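Local coordinates for protein probable hydrolase (Pseudomonas aeruginosa, PDB 7AL6) that is of unknown function but has the alpha/beta hydrolase fold and is probably a hydrolase, perhaps one acting on lipids, at residues M41-L50 with H266-A277; G127-A135 with R212-V222. All blocks are in the same frame, centred on the assembly; numbering follows the deposited sequence.

Contact 1: residues M41-L50 with H266-A277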
loop_
_atom_site.group_PDB
_atom_site.type_symbol
_atom_site.label_atom_id
_atom_site.label_comp_id
_atom_site.label_asym_id
_atom_site.label_seq_id
_atom_site.Cartn_x
_atom_site.Cartn_y
_atom_site.Cartn_z
ATOM N N MET A 41 6.129 -24.023 10.295
ATOM C CA MET A 41 6.836 -25.294 10.414
ATOM C C MET A 41 7.237 -25.610 11.855
ATOM O O MET A 41 7.601 -26.749 12.145
ATOM C CB MET A 41 8.102 -25.294 9.551
ATOM C CG MET A 41 7.863 -25.322 8.027
ATOM S SD MET A 41 7.096 -26.857 7.494
ATOM C CE MET A 41 8.509 -27.972 7.476
ATOM N N SER A 42 6.991 -24.689 12.758
ATOM C CA SER A 42 7.240 -24.910 14.189
ATOM C C SER A 42 6.344 -26.093 14.595
ATOM O O SER A 42 6.743 -26.825 15.395
ATOM C CB SER A 42 6.985 -23.673 14.975
ATOM O OG SER A 42 7.280 -23.849 16.328
ATOM N N PHE A 43 5.194 -26.283 13.953
ATOM C CA PHE A 43 4.210 -27.344 14.266
ATOM C C PHE A 43 4.295 -28.545 13.317
ATOM O O PHE A 43 3.428 -29.380 13.376
ATOM C CB PHE A 43 2.817 -26.722 14.317
ATOM C CG PHE A 43 2.689 -25.628 15.341
ATOM C CD1 PHE A 43 2.511 -25.928 16.673
ATOM C CD2 PHE A 43 2.804 -24.301 14.987
ATOM C CE1 PHE A 43 2.420 -24.924 17.617
ATOM C CE2 PHE A 43 2.714 -23.299 15.935
ATOM C CZ PHE A 43 2.530 -23.613 17.251
ATOM N N SER A 44 5.338 -28.658 12.513
ATOM C CA SER A 44 5.477 -29.723 11.486
ATOM C C SER A 44 5.491 -31.114 12.128
ATOM O O SER A 44 4.979 -32.008 11.535
ATOM C CB SER A 44 6.648 -29.508 10.570
ATOM O OG SER A 44 7.861 -29.419 11.266
ATOM N N ARG A 45 6.078 -31.276 13.299
ATOM C CA ARG A 45 6.120 -32.590 13.980
ATOM C C ARG A 45 4.863 -32.806 14.839
ATOM O O ARG A 45 4.372 -33.899 14.893
ATOM C CB ARG A 45 7.344 -32.686 14.883
ATOM C CG ARG A 45 8.687 -32.594 14.189
ATOM C CD ARG A 45 9.714 -33.156 15.133
ATOM N NE ARG A 45 11.062 -32.743 14.866
ATOM C CZ ARG A 45 11.974 -33.518 14.330
ATOM N NH1 ARG A 45 11.672 -34.752 13.997
ATOM N NH2 ARG A 45 13.182 -33.058 14.124
ATOM N N LEU A 46 4.441 -31.784 15.566
ATOM C CA LEU A 46 3.321 -31.855 16.531
ATOM C C LEU A 46 1.933 -31.969 15.909
ATOM O O LEU A 46 1.251 -32.881 16.252
ATOM C CB LEU A 46 3.392 -30.604 17.398
ATOM C CG LEU A 46 2.310 -30.497 18.454
ATOM C CD1 LEU A 46 2.184 -31.800 19.199
ATOM C CD2 LEU A 46 2.592 -29.348 19.389
ATOM N N ALA A 47 1.597 -31.139 14.933
ATOM C CA ALA A 47 0.226 -31.049 14.397
ATOM C C ALA A 47 -0.209 -32.387 13.814
ATOM O O ALA A 47 -1.313 -32.781 14.076
ATOM C CB ALA A 47 0.100 -29.945 13.388
ATOM N N PRO A 48 0.590 -33.137 13.043
ATOM C CA PRO A 48 0.133 -34.394 12.486
ATOM C C PRO A 48 -0.241 -35.434 13.549
ATOM O O PRO A 48 -0.963 -36.289 13.239
ATOM C CB PRO A 48 1.321 -34.892 11.664
ATOM C CG PRO A 48 2.100 -33.667 11.380
ATOM C CD PRO A 48 1.928 -32.812 12.610
ATOM N N LYS A 49 0.348 -35.351 14.732
ATOM C CA LYS A 49 0.119 -36.286 15.862
ATOM C C LYS A 49 -1.179 -35.977 16.620
ATOM O O LYS A 49 -1.559 -36.781 17.434
ATOM C CB LYS A 49 1.319 -36.238 16.804
ATOM C CG LYS A 49 2.609 -36.775 16.216
ATOM C CD LYS A 49 3.773 -36.660 17.138
ATOM C CE LYS A 49 5.028 -37.282 16.579
ATOM N NZ LYS A 49 5.376 -36.732 15.257
ATOM N N LEU A 50 -1.786 -34.817 16.425
ATOM C CA LEU A 50 -3.025 -34.438 17.134
ATOM C C LEU A 50 -4.244 -34.756 16.273
ATOM O O LEU A 50 -4.795 -33.848 15.700
ATOM C CB LEU A 50 -2.938 -32.962 17.504
ATOM C CG LEU A 50 -1.859 -32.621 18.522
ATOM C CD1 LEU A 50 -1.743 -31.131 18.708
ATOM C CD2 LEU A 50 -2.126 -33.313 19.843
ATOM N N HIS A 266 9.034 -29.315 21.192
ATOM C CA HIS A 266 7.998 -29.871 20.286
ATOM C C HIS A 266 8.538 -30.035 18.863
ATOM O O HIS A 266 7.957 -30.771 18.138
ATOM C CB HIS A 266 6.736 -29.008 20.295
ATOM C CG HIS A 266 6.942 -27.687 19.664
ATOM N ND1 HIS A 266 7.776 -26.774 20.174
ATOM C CD2 HIS A 266 6.443 -27.144 18.552
ATOM C CE1 HIS A 266 7.771 -25.712 19.418
ATOM N NE2 HIS A 266 6.966 -25.912 18.435
ATOM N N LEU A 267 9.544 -29.267 18.479
ATOM C CA LEU A 267 10.135 -29.317 17.120
ATOM C C LEU A 267 11.528 -29.959 17.069
ATOM O O LEU A 267 11.845 -30.520 16.044
ATOM C CB LEU A 267 10.208 -27.888 16.604
ATOM C CG LEU A 267 10.822 -27.717 15.224
ATOM C CD1 LEU A 267 9.894 -28.249 14.169
ATOM C CD2 LEU A 267 11.168 -26.277 14.973
ATOM N N ASP A 268 12.272 -29.969 18.168
ATOM C CA ASP A 268 13.680 -30.424 18.190
ATOM C C ASP A 268 13.789 -31.869 17.729
ATOM O O ASP A 268 14.642 -32.138 16.946
ATOM C CB ASP A 268 14.294 -30.279 19.574
ATOM C CG ASP A 268 14.727 -28.870 19.844
ATOM O OD1 ASP A 268 15.031 -28.200 18.898
ATOM O OD2 ASP A 268 14.696 -28.468 20.969
ATOM N N ASP A 269 12.901 -32.742 18.153
ATOM C CA ASP A 269 13.032 -34.142 17.799
ATOM C C ASP A 269 11.685 -34.820 17.940
ATOM O O ASP A 269 10.722 -34.253 18.459
ATOM C CB ASP A 269 14.086 -34.854 18.668
ATOM C CG ASP A 269 13.848 -34.653 20.154
ATOM O OD1 ASP A 269 12.682 -34.775 20.612
ATOM O OD2 ASP A 269 14.825 -34.333 20.851
ATOM N N GLU A 270 11.625 -36.053 17.457
ATOM C CA GLU A 270 10.360 -36.772 17.499
ATOM C C GLU A 270 9.982 -37.124 18.929
ATOM O O GLU A 270 8.793 -37.171 19.240
ATOM C CB GLU A 270 10.418 -38.036 16.646
ATOM C CG GLU A 270 10.325 -37.765 15.139
ATOM C CD GLU A 270 8.985 -37.146 14.724
ATOM O OE1 GLU A 270 7.932 -37.636 15.192
ATOM O OE2 GLU A 270 8.996 -36.169 13.942
ATOM N N ALA A 271 10.977 -37.327 19.808
ATOM C CA ALA A 271 10.702 -37.636 21.208
ATOM C C ALA A 271 9.933 -36.503 21.883
ATOM O O ALA A 271 8.934 -36.738 22.551
ATOM C CB ALA A 271 12.008 -37.904 21.962
ATOM N N GLY A 272 10.390 -35.262 21.719
ATOM C CA GLY A 272 9.634 -34.146 22.247
ATOM C C GLY A 272 8.278 -34.009 21.591
ATOM O O GLY A 272 7.271 -33.805 22.269
ATOM N N ALA A 273 8.228 -34.137 20.257
ATOM C CA ALA A 273 6.955 -33.981 19.568
ATOM C C ALA A 273 5.929 -34.933 20.138
ATOM O O ALA A 273 4.769 -34.564 20.357
ATOM C CB ALA A 273 7.116 -34.230 18.066
ATOM N N GLN A 274 6.330 -36.180 20.365
ATOM C CA GLN A 274 5.370 -37.184 20.815
ATOM C C GLN A 274 4.882 -36.892 22.225
ATOM O O GLN A 274 3.720 -37.134 22.555
ATOM C CB GLN A 274 6.008 -38.566 20.809
ATOM C CG GLN A 274 5.960 -39.266 19.491
ATOM C CD GLN A 274 6.917 -40.449 19.433
ATOM O OE1 GLN A 274 7.498 -40.731 18.386
ATOM N NE2 GLN A 274 7.080 -41.143 20.554
ATOM N N ALA A 275 5.798 -36.482 23.085
ATOM C CA ALA A 275 5.448 -36.246 24.467
ATOM C C ALA A 275 4.518 -35.059 24.565
ATOM O O ALA A 275 3.518 -35.124 25.268
ATOM C CB ALA A 275 6.703 -36.014 25.290
ATOM N N VAL A 276 4.817 -33.969 23.852
ATOM C CA VAL A 276 3.861 -32.868 23.822
ATOM C C VAL A 276 2.534 -33.338 23.258
ATOM O O VAL A 276 1.463 -33.036 23.801
ATOM C CB VAL A 276 4.432 -31.672 23.036
ATOM C CG1 VAL A 276 3.350 -30.591 22.927
ATOM C CG2 VAL A 276 5.683 -31.149 23.738
ATOM N N ALA A 277 2.571 -34.126 22.185
ATOM C CA ALA A 277 1.327 -34.552 21.579
ATOM C C ALA A 277 0.470 -35.352 22.554
ATOM O O ALA A 277 -0.773 -35.247 22.542
ATOM C CB ALA A 277 1.641 -35.368 20.328
HETATM O O HOH W 1 6.573 -29.545 15.765
#

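Contact 2: residues G127-A135 with R212-V222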
loop_
_atom_site.group_PDB
_atom_site.type_symbol
_atom_site.label_atom_id
_atom_site.label_comp_id
_atom_site.label_asym_id
_atom_site.label_seq_id
_atom_site.Cartn_x
_atom_site.Cartn_y
_atom_site.Cartn_z
ATOM N N GLY A 127 5.533 -20.765 27.088
ATOM C CA GLY A 127 5.287 -19.320 27.030
ATOM C C GLY A 127 4.065 -18.955 27.827
ATOM O O GLY A 127 3.182 -19.751 27.886
ATOM N N LEU A 128 4.025 -17.762 28.382
ATOM C CA LEU A 128 2.894 -17.286 29.149
ATOM C C LEU A 128 2.717 -15.778 29.058
ATOM O O LEU A 128 1.679 -15.278 28.567
ATOM C CB LEU A 128 3.064 -17.708 30.610
ATOM C CG LEU A 128 1.844 -17.389 31.467
ATOM C CD1 LEU A 128 0.676 -18.236 30.935
ATOM C CD2 LEU A 128 2.054 -17.671 32.920
ATOM N N ILE A 129 3.708 -15.029 29.530
ATOM C CA ILE A 129 3.580 -13.575 29.572
ATOM C C ILE A 129 4.773 -12.966 28.855
ATOM O O ILE A 129 5.824 -13.602 28.722
ATOM C CB ILE A 129 3.503 -13.039 31.018
ATOM C CG1 ILE A 129 4.588 -13.678 31.869
ATOM C CG2 ILE A 129 2.115 -13.310 31.628
ATOM C CD1 ILE A 129 4.774 -12.991 33.219
ATOM N N PRO A 130 4.657 -11.712 28.430
ATOM C CA PRO A 130 5.806 -11.047 27.807
ATOM C C PRO A 130 6.725 -10.434 28.850
ATOM O O PRO A 130 6.403 -10.445 30.047
ATOM C CB PRO A 130 5.143 -9.964 26.955
ATOM C CG PRO A 130 3.943 -9.541 27.833
ATOM C CD PRO A 130 3.460 -10.843 28.444
ATOM N N TYR A 131 7.854 -9.879 28.395
ATOM C CA TYR A 131 8.625 -8.941 29.207
ATOM C C TYR A 131 7.827 -7.668 29.436
ATOM O O TYR A 131 7.146 -7.173 28.533
ATOM C CB TYR A 131 9.956 -8.614 28.533
ATOM C CG TYR A 131 10.957 -9.740 28.597
ATOM C CD1 TYR A 131 11.112 -10.491 29.759
ATOM C CD2 TYR A 131 11.734 -10.066 27.500
ATOM C CE1 TYR A 131 12.019 -11.541 29.829
ATOM C CE2 TYR A 131 12.655 -11.107 27.561
ATOM C CZ TYR A 131 12.787 -11.843 28.730
ATOM O OH TYR A 131 13.689 -12.885 28.811
ATOM N N THR A 132 7.892 -7.159 30.666
ATOM C CA THR A 132 7.106 -6.023 31.120
ATOM C C THR A 132 8.011 -4.838 31.437
ATOM O O THR A 132 9.233 -4.962 31.539
ATOM C CB THR A 132 6.276 -6.435 32.341
ATOM O OG1 THR A 132 7.126 -7.064 33.314
ATOM C CG2 THR A 132 5.213 -7.452 31.912
ATOM N N GLY A 133 7.384 -3.677 31.548
ATOM C CA GLY A 133 8.063 -2.450 31.898
ATOM C C GLY A 133 7.127 -1.564 32.688
ATOM O O GLY A 133 5.956 -1.388 32.316
ATOM N N GLU A 134 7.623 -1.004 33.789
ATOM C CA GLU A 134 6.809 -0.180 34.668
ATOM C C GLU A 134 6.787 1.262 34.191
ATOM O O GLU A 134 7.593 1.681 33.359
ATOM C CB GLU A 134 7.336 -0.260 36.106
ATOM C CG GLU A 134 7.329 -1.677 36.646
ATOM C CD GLU A 134 5.977 -2.336 36.455
ATOM O OE1 GLU A 134 4.951 -1.697 36.816
ATOM O OE2 GLU A 134 5.952 -3.471 35.923
ATOM N N ALA A 135 5.849 2.033 34.757
ATOM C CA ALA A 135 5.620 3.400 34.307
ATOM C C ALA A 135 6.829 4.296 34.521
ATOM O O ALA A 135 6.967 5.308 33.825
ATOM C CB ALA A 135 4.412 4.001 35.027
ATOM N N ARG A 212 5.481 -0.881 26.801
ATOM C CA ARG A 212 5.474 -2.258 27.312
ATOM C C ARG A 212 4.288 -2.436 28.261
ATOM O O ARG A 212 3.835 -1.469 28.823
ATOM C CB ARG A 212 6.805 -2.552 27.993
ATOM C CG ARG A 212 7.437 -3.839 27.506
ATOM C CD ARG A 212 8.827 -3.714 26.959
ATOM N NE ARG A 212 9.774 -3.955 28.016
ATOM C CZ ARG A 212 10.867 -4.686 27.919
ATOM N NH1 ARG A 212 11.648 -4.816 28.969
ATOM N NH2 ARG A 212 11.188 -5.285 26.796
ATOM N N LEU A 213 3.761 -3.645 28.365
ATOM C CA LEU A 213 2.740 -3.967 29.374
ATOM C C LEU A 213 3.438 -3.925 30.732
ATOM O O LEU A 213 4.552 -4.366 30.812
ATOM C CB LEU A 213 2.195 -5.372 29.149
ATOM C CG LEU A 213 1.400 -5.620 27.881
ATOM C CD1 LEU A 213 1.043 -7.075 27.781
ATOM C CD2 LEU A 213 0.162 -4.775 27.850
ATOM N N THR A 214 2.819 -3.365 31.750
ATOM C CA THR A 214 3.374 -3.473 33.092
ATOM C C THR A 214 3.147 -4.872 33.623
ATOM O O THR A 214 2.331 -5.639 33.098
ATOM C CB THR A 214 2.733 -2.466 34.038
ATOM O OG1 THR A 214 1.407 -2.917 34.377
ATOM C CG2 THR A 214 2.651 -1.100 33.397
ATOM N N GLN A 215 3.858 -5.192 34.705
ATOM C CA GLN A 215 3.632 -6.464 35.382
ATOM C C GLN A 215 2.172 -6.656 35.744
ATOM O O GLN A 215 1.638 -7.761 35.620
ATOM C CB GLN A 215 4.503 -6.566 36.651
ATOM C CG GLN A 215 4.326 -7.889 37.379
ATOM C CD GLN A 215 5.465 -8.219 38.368
ATOM O OE1 GLN A 215 6.260 -9.146 38.152
ATOM N NE2 GLN A 215 5.537 -7.460 39.450
ATOM N N ALA A 216 1.499 -5.592 36.189
ATOM C CA ALA A 216 0.084 -5.720 36.521
ATOM C C ALA A 216 -0.767 -5.976 35.272
ATOM O O ALA A 216 -1.730 -6.752 35.316
ATOM C CB ALA A 216 -0.389 -4.458 37.253
ATOM N N HIS A 217 -0.450 -5.331 34.149
ATOM C CA HIS A 217 -1.140 -5.671 32.896
ATOM C C HIS A 217 -1.037 -7.159 32.592
ATOM O O HIS A 217 -2.053 -7.850 32.414
ATOM C CB HIS A 217 -0.561 -4.865 31.725
ATOM C CG HIS A 217 -0.989 -3.441 31.711
ATOM N ND1 HIS A 217 -0.185 -2.417 32.158
ATOM C CD2 HIS A 217 -2.149 -2.869 31.322
ATOM C CE1 HIS A 217 -0.830 -1.271 32.034
ATOM N NE2 HIS A 217 -2.015 -1.516 31.505
ATOM N N ALA A 218 0.198 -7.673 32.549
ATOM C CA ALA A 218 0.417 -9.082 32.221
ATOM C C ALA A 218 -0.313 -10.023 33.166
ATOM O O ALA A 218 -0.876 -11.038 32.732
ATOM C CB ALA A 218 1.912 -9.396 32.240
ATOM N N LEU A 219 -0.270 -9.744 34.475
ATOM C CA LEU A 219 -0.901 -10.660 35.422
ATOM C C LEU A 219 -2.432 -10.593 35.310
ATOM O O LEU A 219 -3.115 -11.609 35.452
ATOM C CB LEU A 219 -0.417 -10.349 36.858
ATOM C CG LEU A 219 1.069 -10.605 37.160
ATOM C CD1 LEU A 219 1.497 -10.198 38.584
ATOM C CD2 LEU A 219 1.454 -12.061 36.938
ATOM N N ASN A 220 -2.971 -9.429 35.011
ATOM C CA ASN A 220 -4.424 -9.253 34.810
ATOM C C ASN A 220 -4.875 -10.057 33.583
ATOM O O ASN A 220 -5.908 -10.654 33.652
ATOM C CB ASN A 220 -4.806 -7.782 34.739
ATOM C CG ASN A 220 -5.233 -7.231 36.082
ATOM O OD1 ASN A 220 -6.359 -7.411 36.491
ATOM N ND2 ASN A 220 -4.343 -6.567 36.779
ATOM N N PHE A 221 -4.102 -10.060 32.500
ATOM C CA PHE A 221 -4.439 -10.833 31.284
ATOM C C PHE A 221 -4.450 -12.321 31.630
ATOM O O PHE A 221 -5.378 -12.969 31.281
ATOM C CB PHE A 221 -3.482 -10.508 30.138
ATOM C CG PHE A 221 -3.915 -9.335 29.305
ATOM C CD1 PHE A 221 -4.912 -9.462 28.369
ATOM C CD2 PHE A 221 -3.340 -8.099 29.475
ATOM C CE1 PHE A 221 -5.320 -8.380 27.621
ATOM C CE2 PHE A 221 -3.749 -7.015 28.723
ATOM C CZ PHE A 221 -4.747 -7.157 27.806
ATOM N N VAL A 222 -3.454 -12.803 32.353
ATOM C CA VAL A 222 -3.335 -14.233 32.736
ATOM C C VAL A 222 -4.523 -14.578 33.635
ATOM O O VAL A 222 -5.166 -15.569 33.416
ATOM C CB VAL A 222 -2.011 -14.518 33.458
ATOM C CG1 VAL A 222 -2.055 -15.842 34.178
ATOM C CG2 VAL A 222 -0.835 -14.483 32.524
HETATM O O HOH W 2 6.235 -9.263 34.721
HETATM O O HOH W 3 4.918 0.309 30.694
HETATM O O HOH W 4 3.020 -3.049 37.465
#

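Contact 1: residues M41-L50 with H266-A277
R45 and K49 close on the single carboxylate of E270, each taking one oxygen, a salt-bridge network that joins the loop between strands 28-33 and 53-58 to the C-terminal helix of the alpha/beta hydrolase fold. R45 NH1 donates to E270 OE2 at 3.0 Å, reaching that oxygen on its anti side. The guanidinium and carboxylate planes stand 58° apart. K49 NZ meets the syn lone pair of E270 OE1 at 2.7 Å. R45, extended from CG to NE, also gives its NE to L267 O at 2.6 Å, the acceptor lying at the guanidinium edge and D269 CA over one face. K49 bends at its last torsion (chi4 55°), which lets NZ serve R45 O as well as E270. Next to the charged groups the contact turns apolar: L46 CD1 rests 3.8 Å from A277 CB, and L46 CD2 meets V276. At the other end S42 OG and H266 NE2 are hydrogen-bonded at 3.0 Å at the imidazole edge. A water ties S42 O, L46 N and H266 O together. In the second shell, D269 OD1 accepts from G272 N as the N-cap of helix 270-284, which probably steadies the turn that carries E270. Around this sit helix 179-189, whose E180 forms a salt bridge with R45 NH2, and strand 119-125, whose I125 packs against L46 and H266.

Contact 2: residues G127-A135 with R212-V222
T132 and G133 lie beside the start of helix 215-223, where the loop after strand 119-125 of the alpha/beta hydrolase sheet runs past a capping box formed by T214 and H217. Two direct hydrogen bonds join the segments. G133 N donates to L213 O at 3.0 Å, tilted 30° from the carbonyl plane, and Q215 N, in the first turn of the helix, donates to E134 OE2. A bend at chi2 (-51°) helps turn the E134 carboxylate toward Q215 N. A water adds to these, bridging G133 O and R212 O. The apolar contacts begin ahead of the helix, with P130 CG 3.8 Å from L213 CD1, and continue along it: T132 CG2 lies 3.8 Å from A218 CB, and L128 lies across V222 at about a right angle. Helix 103-114 backs this layer, V109 touching both L128 and V222. Around the cap, T214 and H217 also pack against H217 and T214 of a second subunit. Y131 CB makes a van der Waals contact over one face of the R212 guanidinium, offset toward its rim. The bond from Q215 N to E134 OE2 is nearly straight (173°) and uses the syn lone pair of that oxygen.

How the contacts relate
Both contacts bring a loop that follows a strand of the main sheet against the start of a helix, yet they use different chemistry. They lie on opposite sides of the chain's centre, about 29 Å between centres, and share no segment. Strand 119-125 is common to both: its I125 packs on contact 1, and the loop of contact 2 follows it. Contact 1 is the more buried, and pairs its salt bridges with apolar contacts of L46 with V276 and A277; H266 lies near the putative nucleophile elbow. Contact 2 has more exposed residues and uses backbone N-H donors, one to a carbonyl and one to a glutamate carboxylate, with water bridging. It also reaches a subunit interface, whereas no other chain of the assembly touches contact 1.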